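Local coordinates for hypothetical protein (Staphylococcus aureus subsp. aureus Mu50, PDB 4PEO) that is a cysteine protease of the Prp family that trims the N-terminal nine residues from ribosomal protein bL27, at residues M1-D5 with V17-H22; V40-S44 with M86-L90. All coordinates share one frame; numbering follows the deposited sequence.

Contact 1: M1-D5 with V17-H22; sequences MITVD and VIMDGH
The carbonyl oxygen of Ile-18 is gripped by two donors: the amide N of Asp-5 at 2.9 Å, tilted 20° from the carbonyl plane, and a water. That water lies 3.1 Å from Ile-18 O, gives its other proton to Asp-5 OD2 and accepts from Thr-3 OG1, so it bridges the polar side chains of one strand to the backbone of its partner. Thr-3 can supply this donor because its OG1 sits between backbone N and carbonyl carbon (chi1 60°). Asp-5 OD1 has its own partner in Asn-104, and Asp-20 OD1 bonds to the amide of His-66.

These are the two arms of an antiparallel beta hairpin. Thr-3 with Asp-20 and Asp-5 with Ile-18 are hydrogen-bonded pairs, the shortest bond being Thr-3 N to Asp-20 O at 2.8 Å; between them Val-4 and Met-19 form a non-hydrogen-bonded pair. On their face, Met-19 CG comes within 3.6 Å of Ile-2 CG2, and a bend at chi3 (-74°) brings Met-19 CE to Val-4 CG2 at 3.8 Å. Val-4 CG1 meets Val-17 CG1. Gly-21, with positive phi, leads out of the strand to His-22, the proton donor of the active site.

Helix 36-51 packs on Ile-2 and Met-19, helix 77-96 on Val-4 and Val-17, while strands 101-105 and 67-70 flank the hairpin in the sheet.

Contact 2: V40-S44 with M86-L90; sequences VLFGS and MLVSL
Met-86 reaches across to Ser-44 and Leu-41 with every atom of its side chain. Its CB lies 3.5 Å from Ser-44 OG, and CG, anti to the backbone N (chi1 -165°), comes to 3.3 Å from the same oxygen while touching Val-40 CG1. SD passes Ser-44 CB at 3.7 Å and Leu-41 CD2 at 3.9 Å. A turn at chi3 (71°) leaves CE beside Leu-41 CD2, the two side chains crossing at a slant.

Helices 36-51 and 77-96 run antiparallel, at 168° and 10.0 Å between the axes of the two segments, and form the helical layer of an alpha/beta sandwich, with the mixed sheet covering Leu-41 and Met-86. No hydrogen bond joins the helices. Ser-44 OG instead turns back on its own helix and donates to Val-40 O at 2.7 Å; that oxygen also accepts from Ser-44 N, the two donors arriving from opposite faces of its plane, so the buried hydroxyl has a partner amid apolar groups.

Farther from the sheet, both methyls of Val-40 rest on Ser-89 from the same side, CG1 3.6 Å from its CB and near Leu-90 CD2; Ser-89 OG is doubtful. Val-40 and Ser-89 pack against Val-40 and Ala-39 of the second subunit.

How the contacts relate
Contact 1 belongs to the sheet and contact 2 to the helix pair laid against it; their centres are 12 Å apart and their side chains interlock in one core. Met-19 CE meets Leu-41 CD2 at 3.9 Å, Val-17 CG1 meets Met-86 CE at 3.8 Å, and Val-4 CG1 approaches Leu-90 CD1 at 4.0 Å, so each helix packs on the hairpin. Near the active site, CD2 of His-22 lies 3.8 Å from CZ of Phe-42. The nucleophile Cys-34 falls in the unmodelled part of the chain between the hairpin and helix 36-51, but the nearest side-chain atoms of Leu-41 and His-22 are about 7 Å apart, consistent with both contacts lying near the catalytic centre.

Contact 1: M1-D5 with V17-H22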
loop_
_atom_site.group_PDB
_atom_site.type_symbol
_atom_site.label_atom_id
_atom_site.label_comp_id
_atom_site.label_asym_id
_atom_site.label_seq_id
_atom_site.Cartn_x
_atom_site.Cartn_y
_atom_site.Cartn_z
ATOM N N MET B 1 -16.930 -10.923 -6.786
ATOM C CA MET B 1 -16.333 -10.634 -5.482
ATOM C C MET B 1 -14.882 -11.130 -5.365
ATOM O O MET B 1 -14.563 -12.237 -5.797
ATOM C CB MET B 1 -17.203 -11.207 -4.340
ATOM C CG MET B 1 -16.766 -10.767 -2.934
ATOM S SD MET B 1 -17.996 -11.051 -1.633
ATOM C CE MET B 1 -17.920 -12.831 -1.481
ATOM N N ILE B 2 -14.017 -10.303 -4.766
ATOM C CA ILE B 2 -12.621 -10.657 -4.516
ATOM C C ILE B 2 -12.557 -11.221 -3.097
ATOM O O ILE B 2 -13.159 -10.647 -2.188
ATOM C CB ILE B 2 -11.672 -9.430 -4.692
ATOM C CG1 ILE B 2 -11.621 -8.963 -6.169
ATOM C CG2 ILE B 2 -10.255 -9.711 -4.139
ATOM C CD1 ILE B 2 -11.098 -7.506 -6.377
ATOM N N THR B 3 -11.837 -12.347 -2.909
ATOM C CA THR B 3 -11.648 -12.941 -1.587
ATOM C C THR B 3 -10.175 -12.818 -1.230
ATOM O O THR B 3 -9.317 -13.023 -2.089
ATOM C CB THR B 3 -12.102 -14.401 -1.540
ATOM O OG1 THR B 3 -11.331 -15.150 -2.483
ATOM C CG2 THR B 3 -13.601 -14.566 -1.811
ATOM N N VAL B 4 -9.882 -12.447 0.019
ATOM C CA VAL B 4 -8.506 -12.327 0.493
ATOM C C VAL B 4 -8.371 -13.154 1.769
ATOM O O VAL B 4 -8.978 -12.800 2.778
ATOM C CB VAL B 4 -8.053 -10.853 0.724
ATOM C CG1 VAL B 4 -6.554 -10.795 1.025
ATOM C CG2 VAL B 4 -8.399 -9.959 -0.468
ATOM N N ASP B 5 -7.611 -14.270 1.713
ATOM C CA ASP B 5 -7.405 -15.149 2.865
ATOM C C ASP B 5 -6.100 -14.759 3.521
ATOM O O ASP B 5 -5.059 -14.742 2.857
ATOM C CB ASP B 5 -7.368 -16.619 2.446
ATOM C CG ASP B 5 -8.684 -17.161 1.932
ATOM O OD1 ASP B 5 -9.739 -16.864 2.552
ATOM O OD2 ASP B 5 -8.662 -17.910 0.944
ATOM N N VAL B 17 -0.969 -14.630 2.321
ATOM C CA VAL B 17 -2.095 -13.824 1.876
ATOM C C VAL B 17 -2.446 -14.428 0.526
ATOM O O VAL B 17 -1.548 -14.565 -0.313
ATOM C CB VAL B 17 -1.753 -12.313 1.753
ATOM C CG1 VAL B 17 -2.913 -11.540 1.121
ATOM C CG2 VAL B 17 -1.413 -11.706 3.118
ATOM N N ILE B 18 -3.718 -14.802 0.310
ATOM C CA ILE B 18 -4.128 -15.331 -0.996
ATOM C C ILE B 18 -5.286 -14.502 -1.503
ATOM O O ILE B 18 -6.326 -14.459 -0.843
ATOM C CB ILE B 18 -4.503 -16.835 -0.961
ATOM C CG1 ILE B 18 -3.380 -17.657 -0.278
ATOM C CG2 ILE B 18 -4.818 -17.331 -2.384
ATOM C CD1 ILE B 18 -3.641 -19.166 -0.130
ATOM N N MET B 19 -5.127 -13.881 -2.686
ATOM C CA MET B 19 -6.212 -13.112 -3.299
ATOM C C MET B 19 -6.751 -13.885 -4.492
ATOM O O MET B 19 -5.977 -14.371 -5.329
ATOM C CB MET B 19 -5.734 -11.713 -3.753
ATOM C CG MET B 19 -6.834 -10.873 -4.431
ATOM S SD MET B 19 -6.349 -9.126 -4.826
ATOM C CE MET B 19 -6.391 -8.483 -3.286
ATOM N N ASP B 20 -8.082 -13.966 -4.595
ATOM C CA ASP B 20 -8.708 -14.621 -5.735
ATOM C C ASP B 20 -9.955 -13.854 -6.154
ATOM O O ASP B 20 -10.582 -13.208 -5.312
ATOM C CB ASP B 20 -8.992 -16.109 -5.459
ATOM C CG ASP B 20 -9.442 -16.864 -6.704
ATOM O OD1 ASP B 20 -8.741 -16.772 -7.748
ATOM O OD2 ASP B 20 -10.511 -17.500 -6.655
ATOM N N GLY B 21 -10.261 -13.883 -7.453
ATOM C CA GLY B 21 -11.406 -13.182 -8.020
ATOM C C GLY B 21 -11.062 -11.845 -8.652
ATOM O O GLY B 21 -11.924 -11.217 -9.270
ATOM N N HIS B 22 -9.804 -11.395 -8.502
ATOM C CA HIS B 22 -9.320 -10.121 -9.051
ATOM C C HIS B 22 -9.162 -10.166 -10.578
ATOM O O HIS B 22 -8.921 -11.229 -11.153
ATOM C CB HIS B 22 -8.001 -9.703 -8.377
ATOM C CG HIS B 22 -6.926 -10.742 -8.481
ATOM N ND1 HIS B 22 -6.967 -11.899 -7.726
ATOM C CD2 HIS B 22 -5.825 -10.771 -9.269
ATOM C CE1 HIS B 22 -5.891 -12.590 -8.067
ATOM N NE2 HIS B 22 -5.176 -11.956 -8.998
HETATM O O HOH W 1 -8.542 -16.468 -1.625
#

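Contact 2: V40-S44 with M86-L90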
loop_
_atom_site.group_PDB
_atom_site.type_symbol
_atom_site.label_atom_id
_atom_site.label_comp_id
_atom_site.label_asym_id
_atom_site.label_seq_id
_atom_site.Cartn_x
_atom_site.Cartn_y
_atom_site.Cartn_z
ATOM N N VAL B 40 -3.298 -2.347 -4.668
ATOM C CA VAL B 40 -2.773 -2.454 -3.302
ATOM C C VAL B 40 -1.945 -3.737 -3.163
ATOM O O VAL B 40 -0.831 -3.701 -2.641
ATOM C CB VAL B 40 -3.915 -2.370 -2.249
ATOM C CG1 VAL B 40 -3.412 -2.752 -0.856
ATOM C CG2 VAL B 40 -4.532 -0.979 -2.222
ATOM N N LEU B 41 -2.452 -4.859 -3.634
ATOM C CA LEU B 41 -1.726 -6.104 -3.521
ATOM C C LEU B 41 -0.448 -6.141 -4.356
ATOM O O LEU B 41 0.603 -6.373 -3.821
ATOM C CB LEU B 41 -2.652 -7.252 -3.861
ATOM C CG LEU B 41 -2.256 -8.703 -3.626
ATOM C CD1 LEU B 41 -0.915 -9.133 -4.124
ATOM C CD2 LEU B 41 -2.680 -9.270 -2.292
ATOM N N PHE B 42 -0.561 -5.900 -5.662
ATOM C CA PHE B 42 0.626 -5.933 -6.523
ATOM C C PHE B 42 1.658 -4.884 -6.133
ATOM O O PHE B 42 2.848 -5.189 -6.106
ATOM C CB PHE B 42 0.257 -5.860 -8.015
ATOM C CG PHE B 42 -0.710 -6.935 -8.477
ATOM C CD1 PHE B 42 -0.564 -8.253 -8.059
ATOM C CD2 PHE B 42 -1.737 -6.633 -9.362
ATOM C CE1 PHE B 42 -1.464 -9.242 -8.479
ATOM C CE2 PHE B 42 -2.634 -7.619 -9.783
ATOM C CZ PHE B 42 -2.496 -8.915 -9.333
ATOM N N GLY B 43 1.188 -3.691 -5.761
ATOM C CA GLY B 43 2.061 -2.606 -5.333
ATOM C C GLY B 43 2.811 -2.988 -4.074
ATOM O O GLY B 43 4.012 -2.727 -3.974
ATOM N N SER B 44 2.124 -3.656 -3.124
ATOM C CA SER B 44 2.761 -4.091 -1.869
ATOM C C SER B 44 3.827 -5.144 -2.110
ATOM O O SER B 44 4.898 -5.054 -1.515
ATOM C CB SER B 44 1.730 -4.576 -0.861
ATOM O OG SER B 44 0.860 -3.497 -0.568
ATOM N N MET B 86 -0.621 -3.250 3.734
ATOM C CA MET B 86 -1.458 -3.829 2.675
ATOM C C MET B 86 -2.801 -4.254 3.280
ATOM O O MET B 86 -3.833 -3.965 2.689
ATOM C CB MET B 86 -0.740 -5.062 2.101
ATOM C CG MET B 86 -1.334 -5.545 0.761
ATOM S SD MET B 86 -0.627 -7.201 0.296
ATOM C CE MET B 86 -1.383 -8.063 1.433
ATOM N N LEU B 87 -2.788 -4.904 4.455
ATOM C CA LEU B 87 -4.025 -5.362 5.116
ATOM C C LEU B 87 -4.900 -4.209 5.572
ATOM O O LEU B 87 -6.107 -4.225 5.317
ATOM C CB LEU B 87 -3.726 -6.344 6.262
ATOM C CG LEU B 87 -3.005 -7.649 5.847
ATOM C CD1 LEU B 87 -2.723 -8.517 7.060
ATOM C CD2 LEU B 87 -3.762 -8.382 4.728
ATOM N N VAL B 88 -4.296 -3.152 6.165
ATOM C CA VAL B 88 -5.055 -1.954 6.548
ATOM C C VAL B 88 -5.687 -1.321 5.292
ATOM O O VAL B 88 -6.865 -0.915 5.327
ATOM C CB VAL B 88 -4.166 -0.953 7.342
ATOM C CG1 VAL B 88 -4.866 0.402 7.519
ATOM C CG2 VAL B 88 -3.784 -1.535 8.701
ATOM N N SER B 89 -4.917 -1.272 4.173
ATOM C CA SER B 89 -5.420 -0.701 2.921
ATOM C C SER B 89 -6.593 -1.514 2.353
ATOM O O SER B 89 -7.584 -0.921 1.899
ATOM C CB SER B 89 -4.302 -0.582 1.896
ATOM O OG SER B 89 -4.730 0.244 0.832
ATOM N N LEU B 90 -6.512 -2.854 2.432
ATOM C CA LEU B 90 -7.582 -3.749 1.955
ATOM C C LEU B 90 -8.814 -3.637 2.849
ATOM O O LEU B 90 -9.941 -3.599 2.341
ATOM C CB LEU B 90 -7.082 -5.202 1.872
ATOM C CG LEU B 90 -6.039 -5.495 0.775
ATOM C CD1 LEU B 90 -5.526 -6.945 0.879
ATOM C CD2 LEU B 90 -6.592 -5.202 -0.633
#